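Local coordinates for assembly chaperone of ribosomal protein L4 (Acl4) (Chaetomium thermophilum, PDB 5TQB) that probably acts as a dedicated chaperone that holds ribosomal protein L4 through its TPR-type helical solenoid until L4 is assembled into the ribosome, at residues Thr187-Ala192 against Arg231-Arg236; Glu206-Ser211 against Val241-Glu246; Arg210-Trp215 against Leu248-Arg253. One frame throughout, in Å; residues are numbered along the deposited sequence.

Contact 1. Residues Thr187-Ala192 against Arg231-Arg236; sequences TWQTVA and RVSLVR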
loop_
_atom_site.group_PDB
_atom_site.type_symbol
_atom_site.label_atom_id
_atom_site.label_comp_id
_atom_site.label_asym_id
_atom_site.label_seq_id
_atom_site.Cartn_x
_atom_site.Cartn_y
_atom_site.Cartn_z
ATOM N N THR B 187 -15.098 2.782 5.105
ATOM C CA THR B 187 -16.485 3.173 5.248
ATOM C C THR B 187 -16.545 4.549 5.910
ATOM O O THR B 187 -17.278 5.430 5.464
ATOM C CB THR B 187 -17.276 2.139 6.067
ATOM O OG1 THR B 187 -16.669 1.976 7.352
ATOM C CG2 THR B 187 -17.291 0.797 5.351
ATOM N N TRP B 188 -15.752 4.733 6.960
ATOM C CA TRP B 188 -15.754 5.980 7.717
ATOM C C TRP B 188 -15.006 7.076 6.972
ATOM O O TRP B 188 -15.304 8.263 7.114
ATOM C CB TRP B 188 -15.169 5.743 9.104
ATOM C CG TRP B 188 -16.044 4.829 9.882
ATOM C CD1 TRP B 188 -15.802 3.524 10.190
ATOM C CD2 TRP B 188 -17.334 5.138 10.419
ATOM N NE1 TRP B 188 -16.858 3.004 10.899
ATOM C CE2 TRP B 188 -17.812 3.976 11.051
ATOM C CE3 TRP B 188 -18.128 6.289 10.431
ATOM C CZ2 TRP B 188 -19.045 3.932 11.693
ATOM C CZ3 TRP B 188 -19.353 6.244 11.070
ATOM C CH2 TRP B 188 -19.800 5.074 11.691
ATOM N N GLN B 189 -14.047 6.656 6.160
ATOM C CA GLN B 189 -13.362 7.557 5.255
ATOM C C GLN B 189 -14.384 8.168 4.297
ATOM O O GLN B 189 -14.366 9.373 4.024
ATOM C CB GLN B 189 -12.312 6.770 4.483
ATOM C CG GLN B 189 -11.244 7.609 3.848
ATOM C CD GLN B 189 -10.001 6.802 3.544
ATOM O OE1 GLN B 189 -9.387 6.219 4.440
ATOM N NE2 GLN B 189 -9.626 6.761 2.273
ATOM N N THR B 190 -15.288 7.325 3.810
ATOM C CA THR B 190 -16.278 7.739 2.826
ATOM C C THR B 190 -17.375 8.562 3.483
ATOM O O THR B 190 -17.951 9.448 2.853
ATOM C CB THR B 190 -16.880 6.519 2.100
ATOM O OG1 THR B 190 -15.826 5.787 1.469
ATOM C CG2 THR B 190 -17.885 6.938 1.035
ATOM N N VAL B 191 -17.663 8.267 4.746
ATOM C CA VAL B 191 -18.610 9.062 5.510
ATOM C C VAL B 191 -18.066 10.486 5.606
ATOM O O VAL B 191 -18.800 11.456 5.423
ATOM C CB VAL B 191 -18.849 8.455 6.916
ATOM C CG1 VAL B 191 -19.510 9.461 7.858
ATOM C CG2 VAL B 191 -19.705 7.201 6.817
ATOM N N ALA B 192 -16.769 10.606 5.868
ATOM C CA ALA B 192 -16.133 11.913 5.994
ATOM C C ALA B 192 -16.193 12.676 4.674
ATOM O O ALA B 192 -16.463 13.880 4.655
ATOM C CB ALA B 192 -14.694 11.755 6.444
ATOM N N ARG B 231 -5.214 5.240 0.808
ATOM C CA ARG B 231 -4.573 6.100 1.802
ATOM C C ARG B 231 -4.156 7.438 1.204
ATOM O O ARG B 231 -3.960 8.409 1.926
ATOM C CB ARG B 231 -3.369 5.400 2.436
ATOM C CG ARG B 231 -3.720 4.616 3.700
ATOM C CD ARG B 231 -2.992 3.294 3.765
ATOM N NE ARG B 231 -1.572 3.470 4.016
ATOM C CZ ARG B 231 -0.627 2.614 3.642
ATOM N NH1 ARG B 231 -0.933 1.506 2.983
ATOM N NH2 ARG B 231 0.637 2.879 3.927
ATOM N N VAL B 232 -4.020 7.488 -0.115
ATOM C CA VAL B 232 -3.771 8.747 -0.794
ATOM C C VAL B 232 -5.019 9.615 -0.651
ATOM O O VAL B 232 -4.933 10.779 -0.259
ATOM C CB VAL B 232 -3.431 8.538 -2.283
ATOM C CG1 VAL B 232 -3.306 9.880 -3.011
ATOM C CG2 VAL B 232 -2.145 7.743 -2.422
ATOM N N SER B 233 -6.174 9.031 -0.956
ATOM C CA SER B 233 -7.452 9.714 -0.810
ATOM C C SER B 233 -7.620 10.212 0.617
ATOM O O SER B 233 -8.133 11.316 0.852
ATOM C CB SER B 233 -8.595 8.769 -1.180
ATOM O OG SER B 233 -9.837 9.219 -0.670
ATOM N N LEU B 234 -7.173 9.399 1.567
ATOM C CA LEU B 234 -7.259 9.758 2.976
ATOM C C LEU B 234 -6.489 11.047 3.267
ATOM O O LEU B 234 -7.001 11.938 3.941
ATOM C CB LEU B 234 -6.727 8.623 3.848
ATOM C CG LEU B 234 -6.633 8.921 5.343
ATOM C CD1 LEU B 234 -8.020 9.163 5.927
ATOM C CD2 LEU B 234 -5.927 7.791 6.053
ATOM N N VAL B 235 -5.266 11.144 2.755
ATOM C CA VAL B 235 -4.433 12.318 2.997
ATOM C C VAL B 235 -5.111 13.597 2.505
ATOM O O VAL B 235 -5.007 14.641 3.149
ATOM C CB VAL B 235 -3.052 12.176 2.334
ATOM C CG1 VAL B 235 -2.273 13.476 2.396
ATOM C CG2 VAL B 235 -2.255 11.082 3.018
ATOM N N ARG B 236 -5.793 13.509 1.364
ATOM C CA ARG B 236 -6.491 14.655 0.793
ATOM C C ARG B 236 -7.622 15.079 1.727
ATOM O O ARG B 236 -7.837 16.271 1.953
ATOM C CB ARG B 236 -7.038 14.321 -0.599
ATOM C CG ARG B 236 -5.965 14.159 -1.677
ATOM C CD ARG B 236 -6.511 13.486 -2.945
ATOM N NE ARG B 236 -7.565 14.266 -3.604
ATOM C CZ ARG B 236 -7.400 15.033 -4.685
ATOM N NH1 ARG B 236 -6.213 15.150 -5.268
ATOM N NH2 ARG B 236 -8.435 15.692 -5.195
#

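Contact 2. Residues Glu206-Ser211 against Val241-Glu246; sequences EALRRS and VDMEEE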
loop_
_atom_site.group_PDB
_atom_site.type_symbol
_atom_site.label_atom_id
_atom_site.label_comp_id
_atom_site.label_asym_id
_atom_site.label_seq_id
_atom_site.Cartn_x
_atom_site.Cartn_y
_atom_site.Cartn_z
ATOM N N GLU B 206 -14.464 13.799 13.012
ATOM C CA GLU B 206 -14.876 12.701 13.877
ATOM C C GLU B 206 -14.798 11.363 13.143
ATOM O O GLU B 206 -14.307 10.371 13.687
ATOM C CB GLU B 206 -16.304 12.946 14.360
ATOM C CG GLU B 206 -16.804 11.968 15.408
ATOM C CD GLU B 206 -18.250 12.230 15.797
ATOM O OE1 GLU B 206 -18.583 12.088 16.994
ATOM O OE2 GLU B 206 -19.054 12.579 14.904
ATOM N N ALA B 207 -15.273 11.350 11.901
ATOM C CA ALA B 207 -15.281 10.142 11.085
ATOM C C ALA B 207 -13.866 9.702 10.728
ATOM O O ALA B 207 -13.544 8.516 10.795
ATOM C CB ALA B 207 -16.092 10.367 9.822
ATOM N N LEU B 208 -13.026 10.658 10.347
ATOM C CA LEU B 208 -11.659 10.352 9.944
ATOM C C LEU B 208 -10.823 9.846 11.117
ATOM O O LEU B 208 -10.005 8.937 10.965
ATOM C CB LEU B 208 -11.007 11.591 9.337
ATOM C CG LEU B 208 -11.430 11.952 7.912
ATOM C CD1 LEU B 208 -10.873 13.311 7.519
ATOM C CD2 LEU B 208 -10.992 10.896 6.908
ATOM N N ARG B 209 -11.033 10.440 12.286
ATOM C CA ARG B 209 -10.355 10.016 13.503
ATOM C C ARG B 209 -10.737 8.576 13.830
ATOM O O ARG B 209 -9.940 7.820 14.389
ATOM C CB ARG B 209 -10.742 10.936 14.665
ATOM C CG ARG B 209 -9.574 11.557 15.424
ATOM C CD ARG B 209 -9.826 13.035 15.720
ATOM N NE ARG B 209 -11.184 13.280 16.203
ATOM C CZ ARG B 209 -11.806 14.457 16.154
ATOM N NH1 ARG B 209 -11.201 15.522 15.639
ATOM N NH2 ARG B 209 -13.042 14.568 16.617
ATOM N N ARG B 210 -11.958 8.198 13.468
ATOM C CA ARG B 210 -12.438 6.844 13.714
ATOM C C ARG B 210 -11.813 5.837 12.753
ATOM O O ARG B 210 -11.439 4.738 13.160
ATOM C CB ARG B 210 -13.958 6.782 13.605
ATOM C CG ARG B 210 -14.494 5.373 13.703
ATOM C CD ARG B 210 -15.935 5.353 14.130
ATOM N NE ARG B 210 -16.408 3.987 14.305
ATOM C CZ ARG B 210 -17.635 3.666 14.693
ATOM N NH1 ARG B 210 -18.523 4.616 14.952
ATOM N NH2 ARG B 210 -17.975 2.390 14.821
ATOM N N SER B 211 -11.706 6.210 11.481
ATOM C CA SER B 211 -11.118 5.333 10.481
ATOM C C SER B 211 -9.652 5.069 10.792
ATOM O O SER B 211 -9.165 3.958 10.612
ATOM C CB SER B 211 -11.240 5.944 9.085
ATOM O OG SER B 211 -10.409 7.083 8.955
ATOM N N VAL B 241 -9.714 18.963 6.046
ATOM C CA VAL B 241 -10.353 19.306 7.318
ATOM C C VAL B 241 -9.345 19.590 8.437
ATOM O O VAL B 241 -9.642 19.387 9.617
ATOM C CB VAL B 241 -11.332 18.202 7.768
ATOM C CG1 VAL B 241 -12.418 17.995 6.718
ATOM C CG2 VAL B 241 -10.594 16.911 8.024
ATOM N N ASP B 242 -8.155 20.049 8.055
ATOM C CA ASP B 242 -7.181 20.621 8.991
ATOM C C ASP B 242 -6.611 19.634 10.009
ATOM O O ASP B 242 -6.400 19.990 11.170
ATOM C CB ASP B 242 -7.790 21.816 9.733
ATOM C CG ASP B 242 -8.321 22.879 8.790
ATOM O OD1 ASP B 242 -7.509 23.698 8.305
ATOM O OD2 ASP B 242 -9.546 22.893 8.532
HETATM N N MSE B 243 -6.365 18.401 9.572
HETATM C CA MSE B 243 -5.675 17.413 10.393
HETATM C C MSE B 243 -4.329 17.078 9.749
HETATM O O MSE B 243 -4.038 15.923 9.420
HETATM C CB MSE B 243 -6.534 16.158 10.566
HETATM C CG MSE B 243 -7.597 16.286 11.651
HETATM SE SE MSE B 243 -8.669 14.662 11.838
HETATM C CE MSE B 243 -9.655 14.842 10.205
ATOM N N GLU B 244 -3.515 18.112 9.566
ATOM C CA GLU B 244 -2.230 17.972 8.898
ATOM C C GLU B 244 -1.276 17.102 9.712
ATOM O O GLU B 244 -0.480 16.351 9.149
ATOM C CB GLU B 244 -1.599 19.345 8.646
ATOM C CG GLU B 244 -2.414 20.246 7.725
ATOM C CD GLU B 244 -3.427 21.126 8.463
ATOM O OE1 GLU B 244 -3.681 20.901 9.668
ATOM O OE2 GLU B 244 -3.968 22.055 7.825
ATOM N N GLU B 245 -1.366 17.205 11.034
ATOM C CA GLU B 245 -0.523 16.419 11.924
ATOM C C GLU B 245 -0.705 14.930 11.646
ATOM O O GLU B 245 0.265 14.179 11.582
ATOM C CB GLU B 245 -0.847 16.727 13.388
ATOM C CG GLU B 245 -0.696 18.199 13.773
ATOM C CD GLU B 245 -1.978 19.006 13.595
ATOM O OE1 GLU B 245 -2.038 20.144 14.111
ATOM O OE2 GLU B 245 -2.923 18.507 12.943
ATOM N N GLU B 246 -1.952 14.510 11.463
ATOM C CA GLU B 246 -2.241 13.124 11.123
ATOM C C GLU B 246 -1.785 12.820 9.700
ATOM O O GLU B 246 -1.289 11.729 9.423
ATOM C CB GLU B 246 -3.735 12.823 11.268
ATOM C CG GLU B 246 -4.243 12.794 12.709
ATOM C CD GLU B 246 -4.513 14.180 13.278
ATOM O OE1 GLU B 246 -4.108 15.178 12.645
ATOM O OE2 GLU B 246 -5.136 14.269 14.359
#

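Contact 3. Residues Arg210-Trp215 against Leu248-Arg253; sequences RSLGLW and LEVTER. With EDO (1,2-ethanediol), chain F.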
loop_
_atom_site.group_PDB
_atom_site.type_symbol
_atom_site.label_atom_id
_atom_site.label_comp_id
_atom_site.label_asym_id
_atom_site.label_seq_id
_atom_site.Cartn_x
_atom_site.Cartn_y
_atom_site.Cartn_z
ATOM N N ARG B 210 -11.958 8.198 13.468
ATOM C CA ARG B 210 -12.438 6.844 13.714
ATOM C C ARG B 210 -11.813 5.837 12.753
ATOM O O ARG B 210 -11.439 4.738 13.160
ATOM C CB ARG B 210 -13.958 6.782 13.605
ATOM C CG ARG B 210 -14.494 5.373 13.703
ATOM C CD ARG B 210 -15.935 5.353 14.130
ATOM N NE ARG B 210 -16.408 3.987 14.305
ATOM C CZ ARG B 210 -17.635 3.666 14.693
ATOM N NH1 ARG B 210 -18.523 4.616 14.952
ATOM N NH2 ARG B 210 -17.975 2.390 14.821
ATOM N N SER B 211 -11.706 6.210 11.481
ATOM C CA SER B 211 -11.118 5.333 10.481
ATOM C C SER B 211 -9.652 5.069 10.792
ATOM O O SER B 211 -9.165 3.958 10.612
ATOM C CB SER B 211 -11.240 5.944 9.085
ATOM O OG SER B 211 -10.409 7.083 8.955
ATOM N N LEU B 212 -8.951 6.097 11.256
ATOM C CA LEU B 212 -7.541 5.967 11.599
ATOM C C LEU B 212 -7.346 5.035 12.789
ATOM O O LEU B 212 -6.399 4.254 12.828
ATOM C CB LEU B 212 -6.949 7.339 11.917
ATOM C CG LEU B 212 -6.733 8.261 10.717
ATOM C CD1 LEU B 212 -6.509 9.694 11.176
ATOM C CD2 LEU B 212 -5.558 7.780 9.892
ATOM N N GLY B 213 -8.255 5.111 13.755
ATOM C CA GLY B 213 -8.158 4.301 14.956
ATOM C C GLY B 213 -8.327 2.815 14.694
ATOM O O GLY B 213 -8.148 1.999 15.597
ATOM N N LEU B 214 -8.665 2.466 13.456
ATOM C CA LEU B 214 -8.896 1.079 13.081
ATOM C C LEU B 214 -7.689 0.431 12.410
ATOM O O LEU B 214 -7.725 -0.765 12.123
ATOM C CB LEU B 214 -10.110 0.981 12.150
ATOM C CG LEU B 214 -11.458 1.345 12.776
ATOM C CD1 LEU B 214 -12.508 1.518 11.704
ATOM C CD2 LEU B 214 -11.908 0.295 13.779
ATOM N N TRP B 215 -6.625 1.194 12.156
ATOM C CA TRP B 215 -5.469 0.632 11.452
ATOM C C TRP B 215 -4.098 1.231 11.790
ATOM O O TRP B 215 -3.080 0.565 11.596
ATOM C CB TRP B 215 -5.690 0.688 9.935
ATOM C CG TRP B 215 -5.637 2.069 9.348
ATOM C CD1 TRP B 215 -6.682 2.927 9.183
ATOM C CD2 TRP B 215 -4.478 2.746 8.840
ATOM N NE1 TRP B 215 -6.250 4.097 8.606
ATOM C CE2 TRP B 215 -4.900 4.013 8.387
ATOM C CE3 TRP B 215 -3.124 2.404 8.727
ATOM C CZ2 TRP B 215 -4.022 4.942 7.830
ATOM C CZ3 TRP B 215 -2.251 3.328 8.171
ATOM C CH2 TRP B 215 -2.705 4.582 7.729
ATOM N N LEU B 248 0.714 14.042 8.170
ATOM C CA LEU B 248 2.172 13.925 8.176
ATOM C C LEU B 248 2.622 12.487 8.446
ATOM O O LEU B 248 3.525 11.972 7.780
ATOM C CB LEU B 248 2.779 14.853 9.229
ATOM C CG LEU B 248 3.428 16.144 8.724
ATOM C CD1 LEU B 248 2.396 17.089 8.134
ATOM C CD2 LEU B 248 4.195 16.826 9.847
ATOM N N GLU B 249 1.990 11.850 9.427
ATOM C CA GLU B 249 2.299 10.469 9.779
ATOM C C GLU B 249 1.917 9.516 8.649
ATOM O O GLU B 249 2.694 8.628 8.287
ATOM C CB GLU B 249 1.580 10.080 11.071
ATOM C CG GLU B 249 2.047 10.877 12.283
ATOM C CD GLU B 249 1.231 10.598 13.535
ATOM O OE1 GLU B 249 0.061 10.170 13.409
ATOM O OE2 GLU B 249 1.761 10.807 14.648
ATOM N N VAL B 250 0.732 9.714 8.080
ATOM C CA VAL B 250 0.269 8.876 6.978
ATOM C C VAL B 250 1.170 9.019 5.746
ATOM O O VAL B 250 1.496 8.019 5.103
ATOM C CB VAL B 250 -1.200 9.177 6.604
ATOM C CG1 VAL B 250 -1.652 8.329 5.416
ATOM C CG2 VAL B 250 -2.110 8.924 7.795
ATOM N N THR B 251 1.583 10.244 5.421
ATOM C CA THR B 251 2.437 10.461 4.249
ATOM C C THR B 251 3.845 9.895 4.442
ATOM O O THR B 251 4.499 9.510 3.472
ATOM C CB THR B 251 2.553 11.963 3.850
ATOM O OG1 THR B 251 2.981 12.746 4.972
ATOM C CG2 THR B 251 1.229 12.490 3.330
ATOM N N GLU B 252 4.312 9.844 5.685
ATOM C CA GLU B 252 5.640 9.313 5.956
ATOM C C GLU B 252 5.662 7.789 5.796
ATOM O O GLU B 252 6.612 7.239 5.239
ATOM C CB GLU B 252 6.124 9.725 7.345
ATOM C CG GLU B 252 7.608 9.456 7.551
ATOM C CD GLU B 252 8.219 10.252 8.690
ATOM O OE1 GLU B 252 7.813 11.418 8.898
ATOM O OE2 GLU B 252 9.116 9.710 9.374
ATOM N N ARG B 253 4.614 7.119 6.271
ATOM C CA ARG B 253 4.462 5.678 6.065
ATOM C C ARG B 253 4.377 5.360 4.577
ATOM O O ARG B 253 5.007 4.419 4.099
ATOM C CB ARG B 253 3.204 5.165 6.774
ATOM C CG ARG B 253 2.823 3.697 6.484
ATOM C CD ARG B 253 3.530 2.720 7.410
ATOM N NE ARG B 253 2.978 2.757 8.763
ATOM C CZ ARG B 253 1.884 2.107 9.151
ATOM N NH1 ARG B 253 1.201 1.357 8.293
ATOM N NH2 ARG B 253 1.465 2.209 10.407
HETATM C C1 EDO F . 10.200 7.366 4.380
HETATM O O1 EDO F . 9.885 7.597 5.736
HETATM C C2 EDO F . 11.372 6.414 4.280
HETATM O O2 EDO F . 11.703 6.203 2.923
#

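Contact 1. Residues Thr187-Ala192 against Arg231-Arg236
A chi1 of -161° places Gln189 CG opposite the backbone nitrogen, and the chain runs on extended, so that the amide crosses the side chain of Leu234 at about a right angle. In Leu234 a chi1 of 174° sets CG, and with it CD1, against the amide, while CB touches it from where the backbone puts it. The oxygen rests on the isobutyl group, OE1 lying 3.6 Å from Leu234 CD1, while Gln189 CD is 3.8 Å from Leu234 CB. The amide nitrogen serves the start of helix 228-240, where NE2 gives a hydrogen bond to the backbone O of Ser230. Ser233 OG, 3.8 Å from Gln189 NE2, is only a packing neighbour. This buried contact between helices 185-197 and 228-240, with helix 201-212 between them in sequence, is consistent with a TPR-like solenoid. Glutamine suits the site because its flat amide can lie against a leucine while its NH2 reaches a backbone oxygen. A leucine here, with no amide N-H, is likely to leave that end of helix 228-240 less firmly tied to helix 185-197. On the flank, Leu234 also touches Leu208 and Trp215, and an apolar side chain of another protein's chain packs on Ser233.

Contact 2. Residues Glu206-Ser211 against Val241-Glu246
The guanidinium of Arg209, whose CD lies 4.4 Å from Met243 SE, has the backbone N of Glu206 over one face, 3.9 Å above the plane and offset toward the rim. Glu246 stays too distant for a salt bridge, Arg209 NH1 and Glu246 OE2 being 6.3 Å apart, though the opposite charges may still attract weakly; a long, weak ion pair links Arg209 to Glu202. Arginine fits this margin because its CD can pass near the selenium while the charged end stays at the surface. Beneath it the contact is purely apolar. Leu208 CD1 sits 3.6 Å from Val241 CG2 and also meets the CE methyl of Met243. Met243, modelled as selenomethionine, bends at its last torsion (chi3 -72°), which swings CE back toward Leu208 CB, 3.6 Å away. Val241 and Met243 flank Asp242, which has positive phi and is the C-prime residue of a Schellman motif closing helix 228-240, with Met243 N bonded to the O of Leu238. Met243 is also the N-cap residue of helix 244-257, and the turn between these successive helices points Val241 and Met243 at helix 201-212. There, Ser211 OG donates to Leu208 O at 2.8 Å, reaching the carbonyl at a bent angle of 119° and satisfying a buried hydroxyl within its own helix.

Contact 3. Residues Arg210-Trp215 against Leu248-Arg253
Packing between next-but-one helices, in what is consistent with a TPR-like helical solenoid, brings Leu212 and Trp215, from helix 201-212 and the turn following it, against Val250 and Arg253 of helix 244-257. Val250 is shared between the two: its CG2 lies 4.2 Å from Leu212 CD2, the two side chains crossing at a slant, and 4.4 Å from Trp215 CH2, approaching the indole obliquely. A beta-branched valine suits this place, since its compact, rigid side chain can touch a leucine and an indole at once. These are loose van der Waals contacts, shape rather than polarity joining the pieces.

Trp215 owes its reach to chi1 of 71°, which sets CG between the backbone N and the carbonyl carbon and carries the six-membered end of the indole toward helix 244-257. The broad indole can thus bridge from the turn to that helix. Arg253 folds back, its chain bent at chi2 (87°) and chi3, and slides past the indole in the opposite direction. Its NH1 comes to 4.0 Å from Trp215 CZ3, at the ring's edge and in its plane, with guanidinium and indole almost perpendicular (89°). The charge therefore lies beside the ring rather than over its pi cloud, and this is packing, not a cation-pi pair; a long, flexible arginine can run past the edge in this way. The backbone supports the tryptophan's position, Trp215 N binding Leu212 O at 3.1 Å. An ethanediol molecule, probably from the crystallisation liquor, makes a weak hydrogen bond from O1 to Glu252 O.

Helix 228-240 packs on both segments, its Leu234 touching Leu212, Val235 touching Val250 and Arg231 touching Arg253. Pro185 of helix 185-197 and the loop residues Val225 and Pro226 lie against Trp215.

In the fold
All three contacts are largely buried. Contact 1 lies nearest the centre of the chain and pairs helices 185-197 and 228-240; its segments alternate with those of contacts 2 and 3, which begin on the same stretch and share Arg210 and Ser211. From helix 201-212, contact 2 meets the turn leading into helix 244-257, whereas contact 3 reaches that helix itself, partly from the turn after helix 201-212. Their chemistry differs. Contact 1 sets an amide on a leucine, contact 2 is methyl packing with an arginine at its exposed margin, and contact 3 adds an indole edge met by a guanidinium. Leu234 packing on Leu208, and Val235 on Val250, tie contact 1 to the other two.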